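Local coordinates for glutamyl-tRNA(Gln) amidotransferase subunit B, mitochondrial (Saccharomyces cerevisiae, PDB 4N0H), which is a mitochondrial amidotransferase subunit of the GatB/GatE family, one of three protein chains in the assembly, built round a curved mixed beta-sheet with helices packed on it, at residues Ile170-Lys175 with Arg185-Lys190; Leu76-Gln81 with Ile133-Leu138; Ala67-Met72 with Ser302-Leu307; Met72-Ala77 with Lys189-Leu194. All blocks are in the same frame, centred on the assembly; numbering follows the deposited sequence.

Contact 1 (Ile170-Lys175 with Arg185-Lys190); sequences IELVTK and RAFIKK
Thr174, at the end of a beta-strand, faces Phe187 on the helix that follows it in the chain, and their CA atoms, the nearest pair between 170-175 and 185-190, stand 10.4 Å apart. So wide a gap keeps the two backbones well apart and leaves it to be crossed by side chains, chiefly the long phenylalanine. The strand's alternation decides who takes part: Leu172 and Thr174 direct their CB atoms toward the helix, whereas Glu171 and Val173, on the alternate positions, do not reach it. Within 185-190, Phe187 alone spans the distance. Its ring carbon CG lies anti to the backbone N (chi1 -179°), which carries the ring straight out from the helix and puts CZ foremost. Thr174 comes from the opposite direction and meets CZ of Phe187 with its methyl CG2 at 3.7 Å, obliquely to the ring. Leu172 brings CD2 to the ring edge, close to its plane, 4.2 Å from CZ of Phe187. The aromatic ring is also met edge-to-face by Phe178, and Leu18, Ile20 and Ile133 of the adjoining strands pack on it. Threonine suits its place because it has two faces: while CG2 greets the ring, OG1 is bonded to Lys175 O at 3.0 Å, sitting 43° above that carbonyl's plane, and is also hydrogen-bonded to Leu18 N. The buried hydroxyl is thus satisfied within the strand layer. Toward Phe187 the strand therefore offers hydrocarbon, and between these segments the van der Waals packing centres on one phenylalanine, without polar bonds from one to the other.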
loop_
_atom_site.group_PDB
_atom_site.type_symbol
_atom_site.label_atom_id
_atom_site.label_comp_id
_atom_site.label_asym_id
_atom_site.label_seq_id
_atom_site.Cartn_x
_atom_site.Cartn_y
_atom_site.Cartn_z
ATOM N N ILE B 170 18.181 -14.970 3.155
ATOM C CA ILE B 170 19.135 -13.930 3.509
ATOM C C ILE B 170 20.162 -13.811 2.390
ATOM O O ILE B 170 20.755 -14.805 1.971
ATOM C CB ILE B 170 19.845 -14.203 4.842
ATOM C CG1 ILE B 170 18.871 -14.034 6.006
ATOM C CG2 ILE B 170 21.017 -13.256 5.019
ATOM C CD1 ILE B 170 19.541 -14.090 7.369
ATOM N N GLU B 171 20.347 -12.598 1.885
ATOM C CA GLU B 171 21.383 -12.357 0.896
ATOM C C GLU B 171 22.596 -11.758 1.585
ATOM O O GLU B 171 22.493 -10.739 2.268
ATOM C CB GLU B 171 20.900 -11.420 -0.210
ATOM C CG GLU B 171 21.976 -11.115 -1.247
ATOM C CD GLU B 171 21.547 -10.078 -2.272
ATOM O OE1 GLU B 171 22.428 -9.543 -2.978
ATOM O OE2 GLU B 171 20.335 -9.801 -2.380
ATOM N N LEU B 172 23.744 -12.402 1.406
ATOM C CA LEU B 172 24.998 -11.893 1.940
ATOM C C LEU B 172 25.875 -11.401 0.799
ATOM O O LEU B 172 26.154 -12.139 -0.145
ATOM C CB LEU B 172 25.715 -12.980 2.746
ATOM C CG LEU B 172 27.084 -12.643 3.343
ATOM C CD1 LEU B 172 27.210 -13.227 4.731
ATOM C CD2 LEU B 172 28.209 -13.149 2.450
ATOM N N VAL B 173 26.300 -10.146 0.879
ATOM C CA VAL B 173 27.195 -9.594 -0.127
ATOM C C VAL B 173 28.564 -9.297 0.484
ATOM O O VAL B 173 28.676 -8.533 1.449
ATOM C CB VAL B 173 26.618 -8.313 -0.750
ATOM C CG1 VAL B 173 27.469 -7.866 -1.933
ATOM C CG2 VAL B 173 25.183 -8.541 -1.184
ATOM N N THR B 174 29.604 -9.913 -0.068
ATOM C CA THR B 174 30.961 -9.658 0.393
ATOM C C THR B 174 31.542 -8.462 -0.345
ATOM O O THR B 174 31.037 -8.058 -1.390
ATOM C CB THR B 174 31.887 -10.865 0.145
ATOM O OG1 THR B 174 32.242 -10.917 -1.242
ATOM C CG2 THR B 174 31.208 -12.162 0.543
ATOM N N LYS B 175 32.606 -7.892 0.208
ATOM C CA LYS B 175 33.398 -6.908 -0.511
ATOM C C LYS B 175 34.239 -7.663 -1.539
ATOM O O LYS B 175 34.412 -8.876 -1.419
ATOM C CB LYS B 175 34.274 -6.126 0.469
ATOM C CG LYS B 175 33.494 -5.094 1.269
ATOM C CD LYS B 175 33.913 -5.063 2.726
ATOM C CE LYS B 175 33.020 -4.127 3.531
ATOM N NZ LYS B 175 33.310 -4.192 4.992
ATOM N N ARG B 185 36.666 -20.897 -2.854
ATOM C CA ARG B 185 36.273 -22.238 -2.429
ATOM C C ARG B 185 36.246 -22.383 -0.906
ATOM O O ARG B 185 35.313 -22.965 -0.349
ATOM C CB ARG B 185 37.194 -23.296 -3.050
ATOM C CG ARG B 185 37.074 -24.671 -2.409
ATOM C CD ARG B 185 37.828 -25.748 -3.191
ATOM N NE ARG B 185 37.033 -26.279 -4.296
ATOM C CZ ARG B 185 37.340 -26.137 -5.582
ATOM N NH1 ARG B 185 38.441 -25.486 -5.938
ATOM N NH2 ARG B 185 36.549 -26.656 -6.514
ATOM N N ALA B 186 37.266 -21.847 -0.239
ATOM C CA ALA B 186 37.368 -21.945 1.215
ATOM C C ALA B 186 36.273 -21.146 1.923
ATOM O O ALA B 186 35.781 -21.552 2.977
ATOM C CB ALA B 186 38.743 -21.491 1.685
ATOM N N PHE B 187 35.898 -20.009 1.344
ATOM C CA PHE B 187 34.863 -19.157 1.925
ATOM C C PHE B 187 33.485 -19.816 1.852
ATOM O O PHE B 187 32.759 -19.871 2.844
ATOM C CB PHE B 187 34.835 -17.799 1.221
ATOM C CG PHE B 187 33.804 -16.852 1.767
ATOM C CD1 PHE B 187 34.116 -16.000 2.815
ATOM C CD2 PHE B 187 32.527 -16.806 1.227
ATOM C CE1 PHE B 187 33.169 -15.123 3.319
ATOM C CE2 PHE B 187 31.574 -15.934 1.727
ATOM C CZ PHE B 187 31.894 -15.093 2.774
ATOM N N ILE B 188 33.129 -20.298 0.665
ATOM C CA ILE B 188 31.855 -20.974 0.454
ATOM C C ILE B 188 31.726 -22.164 1.397
ATOM O O ILE B 188 30.674 -22.391 1.989
ATOM C CB ILE B 188 31.719 -21.449 -1.004
ATOM C CG1 ILE B 188 31.676 -20.245 -1.947
ATOM C CG2 ILE B 188 30.480 -22.311 -1.178
ATOM C CD1 ILE B 188 31.640 -20.620 -3.409
ATOM N N LYS B 189 32.821 -22.902 1.549
ATOM C CA LYS B 189 32.864 -24.058 2.437
ATOM C C LYS B 189 32.602 -23.664 3.888
ATOM O O LYS B 189 31.801 -24.297 4.573
ATOM C CB LYS B 189 34.223 -24.751 2.327
ATOM C CG LYS B 189 34.286 -26.120 2.977
ATOM C CD LYS B 189 35.732 -26.558 3.175
ATOM C CE LYS B 189 35.857 -28.071 3.232
ATOM N NZ LYS B 189 35.618 -28.689 1.895
ATOM N N LYS B 190 33.278 -22.617 4.354
ATOM C CA LYS B 190 33.119 -22.171 5.736
ATOM C C LYS B 190 31.759 -21.513 5.963
ATOM O O LYS B 190 31.151 -21.675 7.021
ATOM C CB LYS B 190 34.243 -21.216 6.150
ATOM C CG LYS B 190 34.186 -20.825 7.621
ATOM C CD LYS B 190 35.367 -19.961 8.042
ATOM C CE LYS B 190 36.683 -20.684 7.834
ATOM N NZ LYS B 190 37.779 -20.128 8.681
#

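Contact 2 (Leu76-Gln81 with Ile133-Leu138); sequences LALGSQ and IGILQL
Leu78, in the last turn of helix 65-78, makes the apolar part of this contact with Leu138 and Ile135 of strand 130-142. The tightest touch is methyl against methyl, Leu78 CD1 to Leu138 CD1 at 3.8 Å, the two leucines running obliquely past each other. Ile135 adds its CG1, a looser 4.4 Å from Leu78 CD1. Branched aliphatic chains suit this spot, since all three residues are buried and Leu172 of strand 168-174 lies against both Leu78 and Ile135.

The polar element is Ser80: its OG rests 4.4 Å from Leu138 CD1 but finds its hydrogen bond with Gly114 O, so a small hydroxyl can border the apolar cluster.

Backbone geometry sets both sides. Gly79 ends the helix as the C-prime residue of a Schellman motif, with phi 74°, a value glycine adopts readily; Gly79 N bonds to Leu76 O at 3.2 Å, and Ser80 N to Ser75 O. On the strand, Leu136 and Gln137 both face Val173 in a classic beta bulge, which allows Ile135 and Leu138, three residues apart, to point to the same side. The helix end and the strand consequently meet through apolar side chains, while the hydroxyl of Ser80 is satisfied by Gly114 O.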
loop_
_atom_site.group_PDB
_atom_site.type_symbol
_atom_site.label_atom_id
_atom_site.label_comp_id
_atom_site.label_asym_id
_atom_site.label_seq_id
_atom_site.Cartn_x
_atom_site.Cartn_y
_atom_site.Cartn_z
ATOM N N LEU B 76 25.717 -11.496 14.253
ATOM C CA LEU B 76 26.589 -11.625 15.414
ATOM C C LEU B 76 27.794 -12.507 15.097
ATOM O O LEU B 76 28.924 -12.187 15.467
ATOM C CB LEU B 76 25.810 -12.189 16.604
ATOM C CG LEU B 76 24.815 -11.226 17.253
ATOM C CD1 LEU B 76 23.966 -11.939 18.292
ATOM C CD2 LEU B 76 25.556 -10.056 17.881
ATOM N N ALA B 77 27.550 -13.607 14.395
ATOM C CA ALA B 77 28.620 -14.531 14.033
ATOM C C ALA B 77 29.642 -13.876 13.110
ATOM O O ALA B 77 30.828 -14.201 13.157
ATOM C CB ALA B 77 28.047 -15.785 13.390
ATOM N N LEU B 78 29.176 -12.951 12.276
ATOM C CA LEU B 78 30.042 -12.263 11.321
ATOM C C LEU B 78 30.676 -11.001 11.906
ATOM O O LEU B 78 31.605 -10.441 11.327
ATOM C CB LEU B 78 29.253 -11.880 10.067
ATOM C CG LEU B 78 28.610 -13.000 9.250
ATOM C CD1 LEU B 78 27.747 -12.392 8.160
ATOM C CD2 LEU B 78 29.658 -13.941 8.658
ATOM N N GLY B 79 30.163 -10.551 13.045
ATOM C CA GLY B 79 30.602 -9.291 13.619
ATOM C C GLY B 79 30.056 -8.104 12.842
ATOM O O GLY B 79 30.663 -7.035 12.808
ATOM N N SER B 80 28.900 -8.290 12.209
ATOM C CA SER B 80 28.280 -7.221 11.438
ATOM C C SER B 80 27.637 -6.193 12.362
ATOM O O SER B 80 27.273 -6.510 13.495
ATOM C CB SER B 80 27.223 -7.790 10.493
ATOM O OG SER B 80 27.777 -8.789 9.658
ATOM N N GLN B 81 27.503 -4.963 11.882
ATOM C CA GLN B 81 26.742 -3.955 12.611
ATOM C C GLN B 81 25.281 -3.982 12.182
ATOM O O GLN B 81 24.955 -3.702 11.026
ATOM C CB GLN B 81 27.325 -2.555 12.408
ATOM C CG GLN B 81 26.343 -1.441 12.762
ATOM C CD GLN B 81 27.028 -0.155 13.175
ATOM O OE1 GLN B 81 27.783 -0.126 14.147
ATOM N NE2 GLN B 81 26.764 0.920 12.440
ATOM N N ILE B 133 37.858 -11.893 4.676
ATOM C CA ILE B 133 36.922 -11.497 3.632
ATOM C C ILE B 133 35.846 -10.611 4.246
ATOM O O ILE B 133 35.011 -11.088 5.012
ATOM C CB ILE B 133 36.240 -12.722 2.991
ATOM C CG1 ILE B 133 37.285 -13.726 2.492
ATOM C CG2 ILE B 133 35.325 -12.288 1.859
ATOM C CD1 ILE B 133 38.121 -13.218 1.340
ATOM N N GLY B 134 35.869 -9.324 3.914
ATOM C CA GLY B 134 34.903 -8.385 4.453
ATOM C C GLY B 134 33.503 -8.572 3.899
ATOM O O GLY B 134 33.324 -8.939 2.735
ATOM N N ILE B 135 32.504 -8.319 4.737
ATOM C CA ILE B 135 31.109 -8.382 4.318
ATOM C C ILE B 135 30.571 -6.972 4.089
ATOM O O ILE B 135 30.732 -6.097 4.938
ATOM C CB ILE B 135 30.234 -9.083 5.376
ATOM C CG1 ILE B 135 30.836 -10.439 5.761
ATOM C CG2 ILE B 135 28.803 -9.242 4.877
ATOM C CD1 ILE B 135 30.960 -11.411 4.605
ATOM N N LEU B 136 29.948 -6.750 2.938
ATOM C CA LEU B 136 29.352 -5.455 2.636
ATOM C C LEU B 136 28.074 -5.298 3.451
ATOM O O LEU B 136 27.943 -4.375 4.258
ATOM C CB LEU B 136 29.024 -5.354 1.142
ATOM C CG LEU B 136 28.973 -3.993 0.431
ATOM C CD1 LEU B 136 28.359 -4.159 -0.952
ATOM C CD2 LEU B 136 28.224 -2.930 1.215
ATOM N N GLN B 137 27.130 -6.207 3.231
ATOM C CA GLN B 137 25.837 -6.123 3.889
ATOM C C GLN B 137 25.095 -7.455 3.915
ATOM O O GLN B 137 25.492 -8.431 3.275
ATOM C CB GLN B 137 24.968 -5.067 3.207
ATOM C CG GLN B 137 24.637 -5.392 1.765
ATOM C CD GLN B 137 23.997 -4.226 1.047
ATOM O OE1 GLN B 137 22.989 -4.384 0.364
ATOM N NE2 GLN B 137 24.585 -3.042 1.195
ATOM N N LEU B 138 23.990 -7.459 4.652
ATOM C CA LEU B 138 23.210 -8.650 4.919
ATOM C C LEU B 138 21.746 -8.238 4.774
ATOM O O LEU B 138 21.306 -7.303 5.437
ATOM C CB LEU B 138 23.513 -9.091 6.349
ATOM C CG LEU B 138 23.269 -10.496 6.873
ATOM C CD1 LEU B 138 24.292 -10.787 7.963
ATOM C CD2 LEU B 138 21.860 -10.616 7.419
#

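Contact 3 (Ala67-Met72 with Ser302-Leu307); sequences AILFAM and SGVRGL
Val304 wedges its two methyl groups between Leu69 and Met72, which stand three residues apart on helix 65-78. The valine's CG1 lies anti to its own backbone N (chi1 175°), leaving CG2 beside that N; splayed in this way, CG1 lies on Met72, while CG2 is shared by Leu69 and Met72. CG2 of Val304 reaches CD1 of Leu69 at 3.8 Å, the two side chains passing at a slant. CG1 of Val304 approaches CB of Met72 at 3.9 Å, and the same CB is 4.1 Å from Val304 CG2, so the valine sits over the base of the methionine instead of its sulfur. Met72 starts toward the other helix but bends at chi2 (-61°), and its SD and CE turn off along another path, where Leu296, Val300 and Ile301 pack on it. Such a flexible, unbranched chain is well fitted to leave room for the valine. Leu69 behaves in the reverse manner: its CB does not aim at 302-307, yet its far end does come across, and CD1 also meets CD1 of Leu307 at 4.0 Å. A compact beta-branched residue suits the centre, where the CA atoms of Met72 and Val304 are 7.0 Å apart, while leucines fill the wider flank.

The patch joins helix 65-78, whose Ala71 and Met72 also pack on Phe111 of strand 102-120, to helix 298-306 near the C-terminal end of the modelled chain. Subunit F, a neighbouring chain, covers this junction: its Tyr112 packs on Val304 and Leu307, its Ile119 on Leu69, and its Leu110 on Ile68.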
loop_
_atom_site.group_PDB
_atom_site.type_symbol
_atom_site.label_atom_id
_atom_site.label_comp_id
_atom_site.label_asym_id
_atom_site.label_seq_id
_atom_site.Cartn_x
_atom_site.Cartn_y
_atom_site.Cartn_z
ATOM N N ALA B 67 12.600 -14.884 11.350
ATOM C CA ALA B 67 13.569 -14.439 10.351
ATOM C C ALA B 67 14.490 -13.358 10.919
ATOM O O ALA B 67 15.672 -13.295 10.576
ATOM C CB ALA B 67 12.864 -13.938 9.095
ATOM N N ILE B 68 13.947 -12.510 11.787
ATOM C CA ILE B 68 14.764 -11.525 12.495
ATOM C C ILE B 68 15.779 -12.213 13.409
ATOM O O ILE B 68 16.952 -11.838 13.451
ATOM C CB ILE B 68 13.901 -10.577 13.344
ATOM C CG1 ILE B 68 13.036 -9.684 12.456
ATOM C CG2 ILE B 68 14.777 -9.714 14.256
ATOM C CD1 ILE B 68 12.175 -8.730 13.254
ATOM N N LEU B 69 15.321 -13.216 14.149
ATOM C CA LEU B 69 16.192 -13.939 15.067
ATOM C C LEU B 69 17.341 -14.599 14.309
ATOM O O LEU B 69 18.504 -14.510 14.714
ATOM C CB LEU B 69 15.395 -14.991 15.845
ATOM C CG LEU B 69 16.186 -15.887 16.800
ATOM C CD1 LEU B 69 16.754 -15.072 17.951
ATOM C CD2 LEU B 69 15.321 -17.026 17.318
ATOM N N PHE B 70 17.004 -15.253 13.201
ATOM C CA PHE B 70 17.992 -15.936 12.379
ATOM C C PHE B 70 18.994 -14.928 11.829
ATOM O O PHE B 70 20.197 -15.164 11.860
ATOM C CB PHE B 70 17.328 -16.702 11.225
ATOM C CG PHE B 70 16.740 -18.032 11.626
ATOM C CD1 PHE B 70 16.450 -18.315 12.950
ATOM C CD2 PHE B 70 16.477 -19.001 10.668
ATOM C CE1 PHE B 70 15.904 -19.538 13.315
ATOM C CE2 PHE B 70 15.930 -20.230 11.021
ATOM C CZ PHE B 70 15.645 -20.498 12.347
ATOM N N ALA B 71 18.495 -13.796 11.341
ATOM C CA ALA B 71 19.381 -12.758 10.818
ATOM C C ALA B 71 20.278 -12.161 11.914
ATOM O O ALA B 71 21.419 -11.771 11.655
ATOM C CB ALA B 71 18.587 -11.674 10.120
ATOM N N MET B 72 19.753 -12.080 13.133
ATOM C CA MET B 72 20.551 -11.634 14.276
ATOM C C MET B 72 21.734 -12.567 14.534
ATOM O O MET B 72 22.868 -12.117 14.695
ATOM C CB MET B 72 19.686 -11.538 15.534
ATOM C CG MET B 72 19.189 -10.134 15.827
ATOM S SD MET B 72 20.579 -9.014 16.088
ATOM C CE MET B 72 19.718 -7.545 16.609
ATOM N N SER B 302 22.407 -8.255 22.978
ATOM C CA SER B 302 22.927 -9.034 24.100
ATOM C C SER B 302 22.115 -10.308 24.337
ATOM O O SER B 302 22.671 -11.341 24.690
ATOM C CB SER B 302 22.989 -8.188 25.377
ATOM O OG SER B 302 21.790 -7.451 25.553
ATOM N N GLY B 303 20.804 -10.231 24.132
ATOM C CA GLY B 303 19.937 -11.383 24.314
ATOM C C GLY B 303 20.279 -12.538 23.388
ATOM O O GLY B 303 20.499 -13.666 23.836
ATOM N N VAL B 304 20.329 -12.251 22.089
ATOM C CA VAL B 304 20.652 -13.261 21.080
ATOM C C VAL B 304 22.093 -13.757 21.235
ATOM O O VAL B 304 22.398 -14.911 20.933
ATOM C CB VAL B 304 20.387 -12.721 19.645
ATOM C CG1 VAL B 304 20.828 -13.718 18.582
ATOM C CG2 VAL B 304 18.909 -12.391 19.474
ATOM N N ARG B 305 22.975 -12.882 21.713
ATOM C CA ARG B 305 24.372 -13.252 21.944
ATOM C C ARG B 305 24.484 -14.442 22.891
ATOM O O ARG B 305 25.310 -15.334 22.693
ATOM C CB ARG B 305 25.162 -12.067 22.507
ATOM C CG ARG B 305 26.337 -11.641 21.641
ATOM C CD ARG B 305 27.019 -10.391 22.179
ATOM N NE ARG B 305 27.854 -9.761 21.158
ATOM C CZ ARG B 305 27.863 -8.458 20.901
ATOM N NH1 ARG B 305 27.089 -7.640 21.598
ATOM N NH2 ARG B 305 28.645 -7.969 19.949
ATOM N N GLY B 306 23.640 -14.453 23.916
ATOM C CA GLY B 306 23.661 -15.524 24.896
ATOM C C GLY B 306 23.152 -16.847 24.358
ATOM O O GLY B 306 23.433 -17.906 24.917
ATOM N N LEU B 307 22.406 -16.790 23.262
ATOM C CA LEU B 307 21.795 -17.985 22.696
ATOM C C LEU B 307 22.643 -18.557 21.548
ATOM O O LEU B 307 22.302 -19.577 20.948
ATOM C CB LEU B 307 20.331 -17.685 22.313
ATOM C CG LEU B 307 19.649 -17.728 20.940
ATOM C CD1 LEU B 307 18.249 -17.115 21.071
ATOM C CD2 LEU B 307 20.414 -17.007 19.844
#

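Contact 4 (Met72-Ala77 with Lys189-Leu194); sequences MKLSLA and KKYQNL
Tyr191 turns the CE1 and OH part of its phenol toward Leu74, whose two methyls divide it between them. CD2 of Leu74 lies 3.6 Å from OH of Tyr191, and CD1 of Leu74 is 4.1 Å from CE1 of Tyr191, slanting onto the ring so that neither a face nor an edge is clearly used. The two side chains meet at about a right angle. Leu172 of strand 168-174 also packs on the ring.

Leu74 does not point its CB at the other helix; with CG anti to the backbone N (chi1 -180°), its end nevertheless swings across. Beyond touching the tyrosine, CD1 of Leu74 meets CD2 of Leu194 at 3.9 Å. The other methyl of Leu194, CD1, lies 4.0 Å from CB of Ala77. Here the two segments come nearest by backbone, Ala77 CA lying 8.3 Å from Leu194 CA, which suits an alanine facing a leucine; the larger Leu74 and Tyr191 bridge the remaining gap. Lysines flank this apolar band: Lys73 NZ bonds to Leu198 O, and Lys190 NZ forms a salt bridge with Asp124.

The short axes approach no closer than 12.4 Å, with N-to-C directions 134° apart, so this is an obliquely crossed pair, running closer to antiparallel than to parallel, whose interface is made by side-chain ends. Leu74 rests on Ile170 and Tyr191 on Leu172, both on the same side of strand 168-174. Helices 65-78 and 181-197 thus lie side by side against one face of the mixed sheet, an alpha/beta packing within the GatB/GatE catalytic domain.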
loop_
_atom_site.group_PDB
_atom_site.type_symbol
_atom_site.label_atom_id
_atom_site.label_comp_id
_atom_site.label_asym_id
_atom_site.label_seq_id
_atom_site.Cartn_x
_atom_site.Cartn_y
_atom_site.Cartn_z
ATOM N N MET B 72 19.753 -12.080 13.133
ATOM C CA MET B 72 20.551 -11.634 14.276
ATOM C C MET B 72 21.734 -12.567 14.534
ATOM O O MET B 72 22.868 -12.117 14.695
ATOM C CB MET B 72 19.686 -11.538 15.534
ATOM C CG MET B 72 19.189 -10.134 15.827
ATOM S SD MET B 72 20.579 -9.014 16.088
ATOM C CE MET B 72 19.718 -7.545 16.609
ATOM N N LYS B 73 21.462 -13.868 14.563
ATOM C CA LYS B 73 22.500 -14.857 14.837
ATOM C C LYS B 73 23.616 -14.788 13.797
ATOM O O LYS B 73 24.802 -14.863 14.137
ATOM C CB LYS B 73 21.909 -16.267 14.915
ATOM C CG LYS B 73 20.851 -16.424 15.996
ATOM C CD LYS B 73 20.293 -17.840 16.055
ATOM C CE LYS B 73 21.291 -18.801 16.669
ATOM N NZ LYS B 73 20.768 -20.198 16.719
ATOM N N LEU B 74 23.237 -14.615 12.535
ATOM C CA LEU B 74 24.225 -14.506 11.468
ATOM C C LEU B 74 25.054 -13.226 11.591
ATOM O O LEU B 74 26.270 -13.261 11.433
ATOM C CB LEU B 74 23.558 -14.574 10.093
ATOM C CG LEU B 74 24.538 -14.469 8.927
ATOM C CD1 LEU B 74 25.573 -15.601 8.980
ATOM C CD2 LEU B 74 23.794 -14.470 7.605
ATOM N N SER B 75 24.395 -12.102 11.868
ATOM C CA SER B 75 25.087 -10.820 12.014
ATOM C C SER B 75 26.113 -10.889 13.140
ATOM O O SER B 75 27.235 -10.410 12.999
ATOM C CB SER B 75 24.093 -9.692 12.303
ATOM O OG SER B 75 23.095 -9.612 11.301
ATOM N N LEU B 76 25.717 -11.496 14.253
ATOM C CA LEU B 76 26.589 -11.625 15.414
ATOM C C LEU B 76 27.794 -12.507 15.097
ATOM O O LEU B 76 28.924 -12.187 15.467
ATOM C CB LEU B 76 25.810 -12.189 16.604
ATOM C CG LEU B 76 24.815 -11.226 17.253
ATOM C CD1 LEU B 76 23.966 -11.939 18.292
ATOM C CD2 LEU B 76 25.556 -10.056 17.881
ATOM N N ALA B 77 27.550 -13.607 14.395
ATOM C CA ALA B 77 28.620 -14.531 14.033
ATOM C C ALA B 77 29.642 -13.876 13.110
ATOM O O ALA B 77 30.828 -14.201 13.157
ATOM C CB ALA B 77 28.047 -15.785 13.390
ATOM N N LYS B 189 32.821 -22.902 1.549
ATOM C CA LYS B 189 32.864 -24.058 2.437
ATOM C C LYS B 189 32.602 -23.664 3.888
ATOM O O LYS B 189 31.801 -24.297 4.573
ATOM C CB LYS B 189 34.223 -24.751 2.327
ATOM C CG LYS B 189 34.286 -26.120 2.977
ATOM C CD LYS B 189 35.732 -26.558 3.175
ATOM C CE LYS B 189 35.857 -28.071 3.232
ATOM N NZ LYS B 189 35.618 -28.689 1.895
ATOM N N LYS B 190 33.278 -22.617 4.354
ATOM C CA LYS B 190 33.119 -22.171 5.736
ATOM C C LYS B 190 31.759 -21.513 5.963
ATOM O O LYS B 190 31.151 -21.675 7.021
ATOM C CB LYS B 190 34.243 -21.216 6.150
ATOM C CG LYS B 190 34.186 -20.825 7.621
ATOM C CD LYS B 190 35.367 -19.961 8.042
ATOM C CE LYS B 190 36.683 -20.684 7.834
ATOM N NZ LYS B 190 37.779 -20.128 8.681
ATOM N N TYR B 191 31.285 -20.766 4.972
ATOM C CA TYR B 191 29.978 -20.129 5.090
ATOM C C TYR B 191 28.873 -21.179 5.203
ATOM O O TYR B 191 27.938 -21.020 5.990
ATOM C CB TYR B 191 29.707 -19.187 3.919
ATOM C CG TYR B 191 28.451 -18.366 4.103
ATOM C CD1 TYR B 191 28.322 -17.500 5.184
ATOM C CD2 TYR B 191 27.395 -18.454 3.204
ATOM C CE1 TYR B 191 27.182 -16.748 5.367
ATOM C CE2 TYR B 191 26.245 -17.699 3.377
ATOM C CZ TYR B 191 26.147 -16.849 4.464
ATOM O OH TYR B 191 25.015 -16.094 4.654
ATOM N N GLN B 192 28.993 -22.248 4.417
ATOM C CA GLN B 192 28.072 -23.377 4.493
ATOM C C GLN B 192 28.056 -23.969 5.897
ATOM O O GLN B 192 26.992 -24.167 6.484
ATOM C CB GLN B 192 28.463 -24.470 3.496
ATOM C CG GLN B 192 27.983 -24.247 2.082
ATOM C CD GLN B 192 28.275 -25.437 1.187
ATOM O OE1 GLN B 192 29.428 -25.702 0.849
ATOM N NE2 GLN B 192 27.231 -26.168 0.812
ATOM N N ASN B 193 29.241 -24.260 6.425
ATOM C CA ASN B 193 29.361 -24.778 7.782
ATOM C C ASN B 193 28.758 -23.854 8.836
ATOM O O ASN B 193 28.082 -24.311 9.758
ATOM C CB ASN B 193 30.824 -25.060 8.117
ATOM C CG ASN B 193 31.198 -26.496 7.869
ATOM O OD1 ASN B 193 31.443 -26.900 6.730
ATOM N ND2 ASN B 193 31.238 -27.286 8.936
ATOM N N LEU B 194 29.001 -22.557 8.688
ATOM C CA LEU B 194 28.477 -21.565 9.624
ATOM C C LEU B 194 26.944 -21.553 9.697
ATOM O O LEU B 194 26.372 -21.615 10.786
ATOM C CB LEU B 194 28.985 -20.164 9.269
ATOM C CG LEU B 194 28.487 -19.049 10.196
ATOM C CD1 LEU B 194 29.113 -19.192 11.576
ATOM C CD2 LEU B 194 28.765 -17.670 9.611
#

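How the contacts relate
Contacts 1, 2 and 4 form one continuous apolar core, with centres 9 to 10 Å apart. Helix 65-78 serves contacts 2, 3 and 4, while helix 181-197 serves contacts 1 and 4. Contacts 1 and 2 are joined through the sheet, where Lys175 N lies 2.8 Å from Gly134 O. Leu138 ties contact 2 to contact 4, its CD1 being 3.7 Å from CD2 of Leu74. Contact 3 lies further out, its centre about 20 Å from that of contact 1 and 12 Å from that of contact 4; Leu76 links it inward, with CD1 3.6 Å from Val304 CG1. Contact 3 alone among the four is touched by another subunit.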